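Local coordinates for botulinum neurotoxin type G (Clostridium botulinum, PDB 3MPP), which attaches to the surface of host cells through its receptor-binding domain and delivers a proteolytic light chain into their cytosol, at residues K122-Y130 against N157-E168; S1-Y9 against F201-N209. The protein carries 4 engineered substitutions. All blocks are in the same frame, centred on the assembly; numbering follows the deposited sequence.

Both contacts lie in the N-terminal half of the receptor-binding domain and illustrate two ways of building a beta sandwich. Contact 1 joins its sheets, packing the edge strand 123-129 of one onto the hairpin 156-168 of the other. Contact 2 works within a sheet, zipping the start of the chain to the strand 195-204. The hairpin and the zipped strands belong to the same antiparallel sheet, and the contact centres are about 18 Å apart. They meet directly where Tyr159 OH packs 4.3 Å from Asn209 C. Both stay away from the inferred ganglioside-binding motif Ser400-Tyr403, with Trp402, which belongs to the C-terminal half.

Contact 1: K122-Y130 against N157-E168; sequences KSKSIFFEY and NIYINGSLKKSE
Ile126 buries more surface here than any other residue, reaching across from strand 123-129 as a fully extended chain. Its tip, CD1, lies 3.7 Å from Lys166 CB, and its branch methyl CG2 meets Ile158 CD1 at 3.9 Å, the two isoleucines sliding past each other in opposite directions. Beyond them, the CD1 methyl of Ile158 also rests against the backbone of Phe127.

Phe128 comes next. With CG anti to the backbone N (chi1 170°), its ring swings over Ile160, whose CG1 stands almost over the ring centre, 3.6 Å from the centroid, in a CH-pi contact. Lys165 adds its CB and CG obliquely beside CD1 and CE1, while Tyr139 meets the same ring edge-to-face.

This is sheet-on-sheet packing in the lectin-like beta sandwich of the N-terminal subdomain: strand 123-129 is an outermost strand of one sheet, and 157-168 is a hairpin of the other, closed by a type I' turn from Ile160 to Ser163. The axes of 123-129 and 163-168 approach to 7.3 Å at 150°. A classic beta bulge interrupts the hairpin, Ile158 O accepting from the backbone N of both Lys165 and Lys166, and both lysines consequently start out toward the opposite strand.

The two then part: the end of Lys165 leads away, whereas the extended chain of Lys166 passes Phe127 O and places NZ over one face of the Phe127 ring, 3.4 Å from the centroid and 27° off the normal, a cation-pi contact; NZ also gives Phe127 O a weak hydrogen bond of 3.2 Å. Arg111 forms a second cation-pi contact with this ring. One water joins the polar groups here, accepting from Phe127 N and weakly from Lys166 NZ, and donating to Glu168 OE1 at 2.7 Å.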
loop_
_atom_site.group_PDB
_atom_site.type_symbol
_atom_site.label_atom_id
_atom_site.label_comp_id
_atom_site.label_asym_id
_atom_site.label_seq_id
_atom_site.Cartn_x
_atom_site.Cartn_y
_atom_site.Cartn_z
ATOM N N LYS A 122 -17.743 -28.420 -12.608
ATOM C CA LYS A 122 -17.464 -28.635 -11.193
ATOM C C LYS A 122 -16.313 -27.740 -10.731
ATOM O O LYS A 122 -15.210 -27.795 -11.282
ATOM C CB LYS A 122 -17.119 -30.099 -10.926
ATOM C CG LYS A 122 -16.630 -30.371 -9.511
ATOM C CD LYS A 122 -16.203 -31.826 -9.345
ATOM C CE LYS A 122 -15.853 -32.142 -7.898
ATOM N NZ LYS A 122 -15.039 -33.380 -7.774
ATOM N N SER A 123 -16.563 -26.929 -9.709
ATOM C CA SER A 123 -15.573 -25.946 -9.267
ATOM C C SER A 123 -15.082 -26.163 -7.839
ATOM O O SER A 123 -15.778 -26.739 -7.002
ATOM C CB SER A 123 -16.140 -24.537 -9.380
ATOM O OG SER A 123 -17.110 -24.313 -8.371
ATOM N N LYS A 124 -13.873 -25.686 -7.576
ATOM C CA LYS A 124 -13.336 -25.639 -6.226
ATOM C C LYS A 124 -12.497 -24.368 -6.069
ATOM O O LYS A 124 -11.711 -24.003 -6.954
ATOM C CB LYS A 124 -12.506 -26.886 -5.923
ATOM C CG LYS A 124 -12.071 -27.009 -4.469
ATOM C CD LYS A 124 -11.471 -28.388 -4.173
ATOM C CE LYS A 124 -12.545 -29.453 -3.960
ATOM N NZ LYS A 124 -13.307 -29.797 -5.197
ATOM N N SER A 125 -12.673 -23.695 -4.940
ATOM C CA SER A 125 -12.033 -22.413 -4.732
ATOM C C SER A 125 -11.165 -22.383 -3.491
ATOM O O SER A 125 -11.381 -23.130 -2.544
ATOM C CB SER A 125 -13.089 -21.320 -4.629
ATOM O OG SER A 125 -13.823 -21.218 -5.832
ATOM N N ILE A 126 -10.182 -21.492 -3.516
ATOM C CA ILE A 126 -9.378 -21.173 -2.357
ATOM C C ILE A 126 -9.376 -19.650 -2.290
ATOM O O ILE A 126 -9.498 -18.997 -3.320
ATOM C CB ILE A 126 -7.952 -21.727 -2.515
ATOM C CG1 ILE A 126 -7.103 -21.405 -1.288
ATOM C CG2 ILE A 126 -7.305 -21.187 -3.777
ATOM C CD1 ILE A 126 -5.746 -22.075 -1.309
ATOM N N PHE A 127 -9.255 -19.081 -1.092
ATOM C CA PHE A 127 -9.373 -17.640 -0.944
ATOM C C PHE A 127 -8.510 -17.085 0.186
ATOM O O PHE A 127 -8.062 -17.825 1.071
ATOM C CB PHE A 127 -10.842 -17.257 -0.709
ATOM C CG PHE A 127 -11.394 -17.751 0.595
ATOM C CD1 PHE A 127 -11.201 -17.020 1.761
ATOM C CD2 PHE A 127 -12.091 -18.951 0.664
ATOM C CE1 PHE A 127 -11.700 -17.461 2.966
ATOM C CE2 PHE A 127 -12.596 -19.400 1.868
ATOM C CZ PHE A 127 -12.399 -18.656 3.025
ATOM N N PHE A 128 -8.272 -15.779 0.132
ATOM C CA PHE A 128 -7.670 -15.043 1.232
ATOM C C PHE A 128 -8.676 -14.001 1.711
ATOM O O PHE A 128 -9.229 -13.261 0.899
ATOM C CB PHE A 128 -6.369 -14.359 0.785
ATOM C CG PHE A 128 -5.806 -13.389 1.792
ATOM C CD1 PHE A 128 -5.284 -13.840 3.000
ATOM C CD2 PHE A 128 -5.769 -12.023 1.522
ATOM C CE1 PHE A 128 -4.751 -12.944 3.927
ATOM C CE2 PHE A 128 -5.245 -11.133 2.444
ATOM C CZ PHE A 128 -4.732 -11.597 3.653
ATOM N N GLU A 129 -8.928 -13.956 3.018
ATOM C CA GLU A 129 -9.833 -12.953 3.581
ATOM C C GLU A 129 -9.097 -12.074 4.582
ATOM O O GLU A 129 -8.438 -12.600 5.475
ATOM C CB GLU A 129 -11.015 -13.623 4.288
ATOM C CG GLU A 129 -11.960 -12.628 4.990
ATOM C CD GLU A 129 -13.232 -13.287 5.533
ATOM O OE1 GLU A 129 -13.788 -14.166 4.851
ATOM O OE2 GLU A 129 -13.681 -12.920 6.639
ATOM N N TYR A 130 -9.202 -10.749 4.432
ATOM C CA TYR A 130 -8.675 -9.826 5.436
ATOM C C TYR A 130 -9.826 -9.202 6.221
ATOM O O TYR A 130 -10.947 -9.096 5.724
ATOM C CB TYR A 130 -7.778 -8.740 4.809
ATOM C CG TYR A 130 -8.405 -8.026 3.633
ATOM C CD1 TYR A 130 -9.292 -6.974 3.828
ATOM C CD2 TYR A 130 -8.119 -8.414 2.332
ATOM C CE1 TYR A 130 -9.880 -6.320 2.755
ATOM C CE2 TYR A 130 -8.697 -7.774 1.259
ATOM C CZ TYR A 130 -9.580 -6.724 1.477
ATOM O OH TYR A 130 -10.154 -6.081 0.405
ATOM N N ASN A 157 -1.974 -23.017 -3.774
ATOM C CA ASN A 157 -1.477 -22.165 -2.696
ATOM C C ASN A 157 -1.713 -20.693 -2.988
ATOM O O ASN A 157 -1.553 -20.248 -4.125
ATOM C CB ASN A 157 0.024 -22.379 -2.486
ATOM C CG ASN A 157 0.395 -23.845 -2.324
ATOM O OD1 ASN A 157 0.161 -24.661 -3.214
ATOM N ND2 ASN A 157 0.993 -24.176 -1.192
ATOM N N ILE A 158 -2.081 -19.937 -1.956
ATOM C CA ILE A 158 -2.174 -18.490 -2.070
ATOM C C ILE A 158 -1.145 -17.852 -1.160
ATOM O O ILE A 158 -1.131 -18.091 0.049
ATOM C CB ILE A 158 -3.560 -17.950 -1.677
ATOM C CG1 ILE A 158 -4.633 -18.450 -2.636
ATOM C CG2 ILE A 158 -3.553 -16.422 -1.672
ATOM C CD1 ILE A 158 -5.952 -17.746 -2.454
ATOM N N TYR A 159 -0.279 -17.047 -1.757
ATOM C CA TYR A 159 0.682 -16.264 -1.010
ATOM C C TYR A 159 0.221 -14.817 -1.012
ATOM O O TYR A 159 -0.219 -14.318 -2.034
ATOM C CB TYR A 159 2.043 -16.344 -1.685
ATOM C CG TYR A 159 2.640 -17.723 -1.691
ATOM C CD1 TYR A 159 3.624 -18.073 -0.778
ATOM C CD2 TYR A 159 2.224 -18.676 -2.610
ATOM C CE1 TYR A 159 4.182 -19.341 -0.781
ATOM C CE2 TYR A 159 2.773 -19.945 -2.623
ATOM C CZ TYR A 159 3.748 -20.272 -1.707
ATOM O OH TYR A 159 4.299 -21.530 -1.713
ATOM N N ILE A 160 0.345 -14.143 0.126
ATOM C CA ILE A 160 0.032 -12.725 0.203
ATOM C C ILE A 160 1.246 -11.967 0.714
ATOM O O ILE A 160 1.786 -12.285 1.786
ATOM C CB ILE A 160 -1.165 -12.459 1.130
ATOM C CG1 ILE A 160 -2.425 -13.135 0.577
ATOM C CG2 ILE A 160 -1.379 -10.947 1.310
ATOM C CD1 ILE A 160 -2.988 -12.470 -0.672
ATOM N N ASN A 161 1.676 -10.968 -0.052
ATOM C CA ASN A 161 2.873 -10.210 0.300
ATOM C C ASN A 161 4.043 -11.147 0.604
ATOM O O ASN A 161 4.753 -10.997 1.606
ATOM C CB ASN A 161 2.590 -9.252 1.457
ATOM C CG ASN A 161 1.839 -7.990 1.003
ATOM O OD1 ASN A 161 1.800 -7.663 -0.187
ATOM N ND2 ASN A 161 1.240 -7.287 1.952
ATOM N N GLY A 162 4.227 -12.124 -0.276
ATOM C CA GLY A 162 5.366 -13.024 -0.195
ATOM C C GLY A 162 5.238 -14.174 0.788
ATOM O O GLY A 162 6.112 -15.037 0.844
ATOM N N SER A 163 4.158 -14.204 1.560
ATOM C CA SER A 163 4.010 -15.208 2.611
ATOM C C SER A 163 2.834 -16.156 2.347
ATOM O O SER A 163 1.756 -15.724 1.956
ATOM C CB SER A 163 3.866 -14.519 3.972
ATOM O OG SER A 163 3.402 -15.416 4.962
ATOM N N LEU A 164 3.055 -17.453 2.549
ATOM C CA LEU A 164 2.007 -18.452 2.341
ATOM C C LEU A 164 0.834 -18.175 3.285
ATOM O O LEU A 164 1.030 -18.031 4.490
ATOM C CB LEU A 164 2.565 -19.863 2.592
ATOM C CG LEU A 164 2.043 -21.060 1.787
ATOM C CD1 LEU A 164 2.563 -22.377 2.385
ATOM C CD2 LEU A 164 0.529 -21.079 1.692
ATOM N N LYS A 165 -0.381 -18.096 2.744
ATOM C CA LYS A 165 -1.568 -17.866 3.571
ATOM C C LYS A 165 -2.541 -19.050 3.529
ATOM O O LYS A 165 -3.244 -19.329 4.501
ATOM C CB LYS A 165 -2.299 -16.591 3.144
ATOM C CG LYS A 165 -1.464 -15.304 3.217
ATOM C CD LYS A 165 -1.066 -14.975 4.633
ATOM C CE LYS A 165 -0.316 -13.647 4.685
ATOM N NZ LYS A 165 0.232 -13.378 6.044
ATOM N N LYS A 166 -2.599 -19.727 2.391
ATOM C CA LYS A 166 -3.444 -20.908 2.266
ATOM C C LYS A 166 -2.899 -21.894 1.248
ATOM O O LYS A 166 -2.161 -21.524 0.339
ATOM C CB LYS A 166 -4.888 -20.525 1.937
ATOM C CG LYS A 166 -5.702 -20.226 3.173
ATOM C CD LYS A 166 -7.165 -20.084 2.882
ATOM C CE LYS A 166 -7.883 -19.531 4.094
ATOM N NZ LYS A 166 -9.263 -19.118 3.746
ATOM N N SER A 167 -3.265 -23.158 1.412
ATOM C CA SER A 167 -2.773 -24.207 0.539
ATOM C C SER A 167 -3.659 -25.435 0.683
ATOM O O SER A 167 -3.675 -26.071 1.737
ATOM C CB SER A 167 -1.324 -24.539 0.894
ATOM O OG SER A 167 -0.854 -25.646 0.148
ATOM N N GLU A 168 -4.402 -25.763 -0.373
ATOM C CA GLU A 168 -5.356 -26.870 -0.318
ATOM C C GLU A 168 -5.367 -27.736 -1.577
ATOM O O GLU A 168 -4.915 -27.313 -2.642
ATOM C CB GLU A 168 -6.771 -26.337 -0.082
ATOM C CG GLU A 168 -6.882 -25.295 1.017
ATOM C CD GLU A 168 -8.205 -24.548 0.969
ATOM O OE1 GLU A 168 -8.294 -23.460 1.573
ATOM O OE2 GLU A 168 -9.152 -25.049 0.321
HETATM O O HOH W 1 -9.763 -21.289 1.180
#

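Contact 2: S1-Y9 against F201-N209; sequences SNAILSLSY and FNIFGRELN
Leu5 and Ile203 form an antiparallel hydrogen-bonded pair, and backbone bonds carry much of this contact. Ile203 N donates to Leu5 O at 2.7 Å and nearly straight (168°); Leu7 N reaches Phe201 O at 2.9 Å. Both donors lie in the carbonyl plane of their acceptors. Toward the N-terminus the pairing is disturbed by a classic beta bulge: Ile4 and Leu5 both face Ile203, and its O receives only weak bonds from their two backbone N atoms. At the other end a water spans the strands, donating to Leu7 O and accepting from Phe201 N.

Apolar contacts gather on the face carrying Leu5 and Ile203. Leu5 CB sits 3.8 Å from Ile203 CG1, and its CD2 meets Phe201 at the ring edge, 4.2 Å from CE2. Ile4 touches Ile203 CG2 with its CB, and its extended chain then carries CD1 to Gly205 CA at 3.3 Å, close to a buried Gly205 N that has no hydrogen-bonding partner. Ala3 CB touches Phe204 CE1 at 3.8 Å.

The polar side chains meet by packing: the poorly ordered Ser1 has the most surface covered of any residue here and lays CB over one face of the Arg206 guanidinium, its OG making no hydrogen bond to NH1.

Residues 201-204 lie between the N-terminal strand and strand 67-74, where the backbones of Asn202 and Phe204 bond to those of Asn70 and Ser68. Leu5, Leu7 and Ile203 face strand 181-187 of the opposing sheet, whereas helix 210-220, N-capped by Asn209, covers Phe204 and Leu208.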
loop_
_atom_site.group_PDB
_atom_site.type_symbol
_atom_site.label_atom_id
_atom_site.label_comp_id
_atom_site.label_asym_id
_atom_site.label_seq_id
_atom_site.Cartn_x
_atom_site.Cartn_y
_atom_site.Cartn_z
ATOM N N SER A 1 10.155 -20.242 -12.684
ATOM C CA SER A 1 11.191 -20.081 -13.698
ATOM C C SER A 1 11.091 -18.725 -14.387
ATOM O O SER A 1 11.316 -17.683 -13.769
ATOM C CB SER A 1 11.100 -21.203 -14.736
ATOM O OG SER A 1 12.158 -21.126 -15.677
ATOM N N ASN A 2 10.752 -18.749 -15.672
ATOM C CA ASN A 2 10.656 -17.535 -16.471
ATOM C C ASN A 2 9.205 -17.194 -16.796
ATOM O O ASN A 2 8.410 -18.075 -17.127
ATOM C CB ASN A 2 11.461 -17.695 -17.762
ATOM C CG ASN A 2 11.748 -16.370 -18.439
ATOM O OD1 ASN A 2 11.447 -15.306 -17.897
ATOM N ND2 ASN A 2 12.340 -16.429 -19.629
ATOM N N ALA A 3 8.862 -15.912 -16.704
ATOM C CA ALA A 3 7.494 -15.472 -16.944
ATOM C C ALA A 3 6.997 -15.835 -18.344
ATOM O O ALA A 3 7.598 -15.448 -19.345
ATOM C CB ALA A 3 7.370 -13.974 -16.714
ATOM N N ILE A 4 5.900 -16.588 -18.393
ATOM C CA ILE A 4 5.180 -16.866 -19.632
ATOM C C ILE A 4 4.588 -15.587 -20.215
ATOM O O ILE A 4 4.481 -15.432 -21.432
ATOM C CB ILE A 4 4.007 -17.828 -19.379
ATOM C CG1 ILE A 4 4.499 -19.263 -19.204
ATOM C CG2 ILE A 4 3.002 -17.756 -20.511
ATOM C CD1 ILE A 4 3.368 -20.244 -19.022
ATOM N N LEU A 5 4.191 -14.676 -19.331
ATOM C CA LEU A 5 3.529 -13.446 -19.738
ATOM C C LEU A 5 3.734 -12.413 -18.637
ATOM O O LEU A 5 3.634 -12.735 -17.452
ATOM C CB LEU A 5 2.036 -13.700 -19.963
ATOM C CG LEU A 5 1.096 -12.485 -20.073
ATOM C CD1 LEU A 5 1.350 -11.710 -21.360
ATOM C CD2 LEU A 5 -0.358 -12.910 -19.998
ATOM N N SER A 6 4.045 -11.182 -19.026
ATOM C CA SER A 6 4.187 -10.095 -18.057
ATOM C C SER A 6 3.683 -8.796 -18.665
ATOM O O SER A 6 4.163 -8.363 -19.715
ATOM C CB SER A 6 5.642 -9.943 -17.613
ATOM O OG SER A 6 6.447 -9.420 -18.652
ATOM N N LEU A 7 2.704 -8.179 -18.017
ATOM C CA LEU A 7 2.144 -6.941 -18.535
ATOM C C LEU A 7 2.955 -5.755 -18.030
ATOM O O LEU A 7 3.212 -5.623 -16.834
ATOM C CB LEU A 7 0.670 -6.788 -18.145
ATOM C CG LEU A 7 -0.297 -7.836 -18.721
ATOM C CD1 LEU A 7 -1.762 -7.480 -18.445
ATOM C CD2 LEU A 7 -0.066 -8.004 -20.205
ATOM N N SER A 8 3.371 -4.902 -18.955
ATOM C CA SER A 8 4.012 -3.651 -18.590
ATOM C C SER A 8 3.411 -2.542 -19.424
ATOM O O SER A 8 3.086 -2.737 -20.595
ATOM C CB SER A 8 5.519 -3.714 -18.820
ATOM O OG SER A 8 6.104 -4.750 -18.056
ATOM N N TYR A 9 3.249 -1.382 -18.806
ATOM C CA TYR A 9 2.799 -0.193 -19.502
ATOM C C TYR A 9 4.023 0.665 -19.798
ATOM O O TYR A 9 4.464 1.445 -18.954
ATOM C CB TYR A 9 1.797 0.571 -18.637
ATOM C CG TYR A 9 1.147 1.730 -19.347
ATOM C CD1 TYR A 9 1.442 3.041 -18.989
ATOM C CD2 TYR A 9 0.239 1.516 -20.382
ATOM C CE1 TYR A 9 0.851 4.106 -19.639
ATOM C CE2 TYR A 9 -0.358 2.576 -21.035
ATOM C CZ TYR A 9 -0.047 3.866 -20.663
ATOM O OH TYR A 9 -0.637 4.924 -21.311
ATOM N N PHE A 201 1.339 -7.652 -13.360
ATOM C CA PHE A 201 0.737 -8.948 -13.645
ATOM C C PHE A 201 1.721 -9.853 -14.389
ATOM O O PHE A 201 2.296 -9.460 -15.407
ATOM C CB PHE A 201 -0.576 -8.835 -14.422
ATOM C CG PHE A 201 -1.234 -10.168 -14.664
ATOM C CD1 PHE A 201 -2.179 -10.659 -13.781
ATOM C CD2 PHE A 201 -0.874 -10.948 -15.757
ATOM C CE1 PHE A 201 -2.767 -11.896 -13.992
ATOM C CE2 PHE A 201 -1.461 -12.179 -15.969
ATOM C CZ PHE A 201 -2.407 -12.654 -15.090
ATOM N N ASN A 202 1.900 -11.062 -13.860
ATOM C CA ASN A 202 2.838 -12.040 -14.398
ATOM C C ASN A 202 2.258 -13.437 -14.372
ATOM O O ASN A 202 1.604 -13.822 -13.406
ATOM C CB ASN A 202 4.124 -12.071 -13.567
ATOM C CG ASN A 202 4.959 -10.830 -13.729
ATOM O OD1 ASN A 202 4.935 -9.936 -12.879
ATOM N ND2 ASN A 202 5.723 -10.769 -14.813
ATOM N N ILE A 203 2.534 -14.201 -15.428
ATOM C CA ILE A 203 2.216 -15.618 -15.475
ATOM C C ILE A 203 3.509 -16.417 -15.506
ATOM O O ILE A 203 4.431 -16.067 -16.241
ATOM C CB ILE A 203 1.477 -15.972 -16.769
ATOM C CG1 ILE A 203 0.249 -15.081 -16.952
ATOM C CG2 ILE A 203 1.098 -17.445 -16.770
ATOM C CD1 ILE A 203 -0.998 -15.659 -16.354
ATOM N N PHE A 204 3.573 -17.497 -14.731
ATOM C CA PHE A 204 4.722 -18.405 -14.782
ATOM C C PHE A 204 4.304 -19.818 -15.168
ATOM O O PHE A 204 3.240 -20.294 -14.769
ATOM C CB PHE A 204 5.470 -18.416 -13.449
ATOM C CG PHE A 204 6.093 -17.098 -13.100
ATOM C CD1 PHE A 204 7.354 -16.771 -13.566
ATOM C CD2 PHE A 204 5.414 -16.180 -12.313
ATOM C CE1 PHE A 204 7.932 -15.559 -13.251
ATOM C CE2 PHE A 204 5.983 -14.966 -11.996
ATOM C CZ PHE A 204 7.248 -14.655 -12.467
ATOM N N GLY A 205 5.151 -20.486 -15.947
ATOM C CA GLY A 205 4.831 -21.804 -16.464
ATOM C C GLY A 205 5.156 -22.930 -15.505
ATOM O O GLY A 205 5.158 -24.100 -15.885
ATOM N N ARG A 206 5.437 -22.578 -14.257
ATOM C CA ARG A 206 5.763 -23.570 -13.244
ATOM C C ARG A 206 5.239 -23.135 -11.886
ATOM O O ARG A 206 4.898 -21.970 -11.692
ATOM C CB ARG A 206 7.277 -23.787 -13.188
ATOM C CG ARG A 206 7.843 -24.373 -14.470
ATOM C CD ARG A 206 9.338 -24.139 -14.603
ATOM N NE ARG A 206 9.789 -24.343 -15.976
ATOM C CZ ARG A 206 9.661 -23.439 -16.943
ATOM N NH1 ARG A 206 9.092 -22.269 -16.686
ATOM N NH2 ARG A 206 10.096 -23.702 -18.166
ATOM N N GLU A 207 5.162 -24.077 -10.953
ATOM C CA GLU A 207 4.799 -23.758 -9.580
ATOM C C GLU A 207 6.007 -23.177 -8.852
ATOM O O GLU A 207 6.965 -23.895 -8.558
ATOM C CB GLU A 207 4.300 -25.004 -8.844
ATOM C CG GLU A 207 4.063 -24.787 -7.353
ATOM C CD GLU A 207 3.992 -26.084 -6.566
ATOM O OE1 GLU A 207 4.233 -27.153 -7.160
ATOM O OE2 GLU A 207 3.704 -26.036 -5.351
ATOM N N LEU A 208 5.964 -21.876 -8.575
ATOM C CA LEU A 208 7.022 -21.234 -7.807
ATOM C C LEU A 208 6.954 -21.714 -6.364
ATOM O O LEU A 208 5.866 -21.827 -5.795
ATOM C CB LEU A 208 6.885 -19.705 -7.853
ATOM C CG LEU A 208 7.042 -19.004 -9.206
ATOM C CD1 LEU A 208 6.841 -17.502 -9.062
ATOM C CD2 LEU A 208 8.402 -19.309 -9.820
ATOM N N ASN A 209 8.111 -22.004 -5.777
ATOM C CA ASN A 209 8.167 -22.422 -4.380
ATOM C C ASN A 209 8.212 -21.235 -3.419
ATOM O O ASN A 209 8.462 -20.102 -3.830
ATOM C CB ASN A 209 9.352 -23.369 -4.135
ATOM C CG ASN A 209 10.693 -22.753 -4.520
ATOM O OD1 ASN A 209 10.946 -21.570 -4.278
ATOM N ND2 ASN A 209 11.569 -23.568 -5.107
HETATM O O HOH W 2 0.889 -5.295 -15.143
#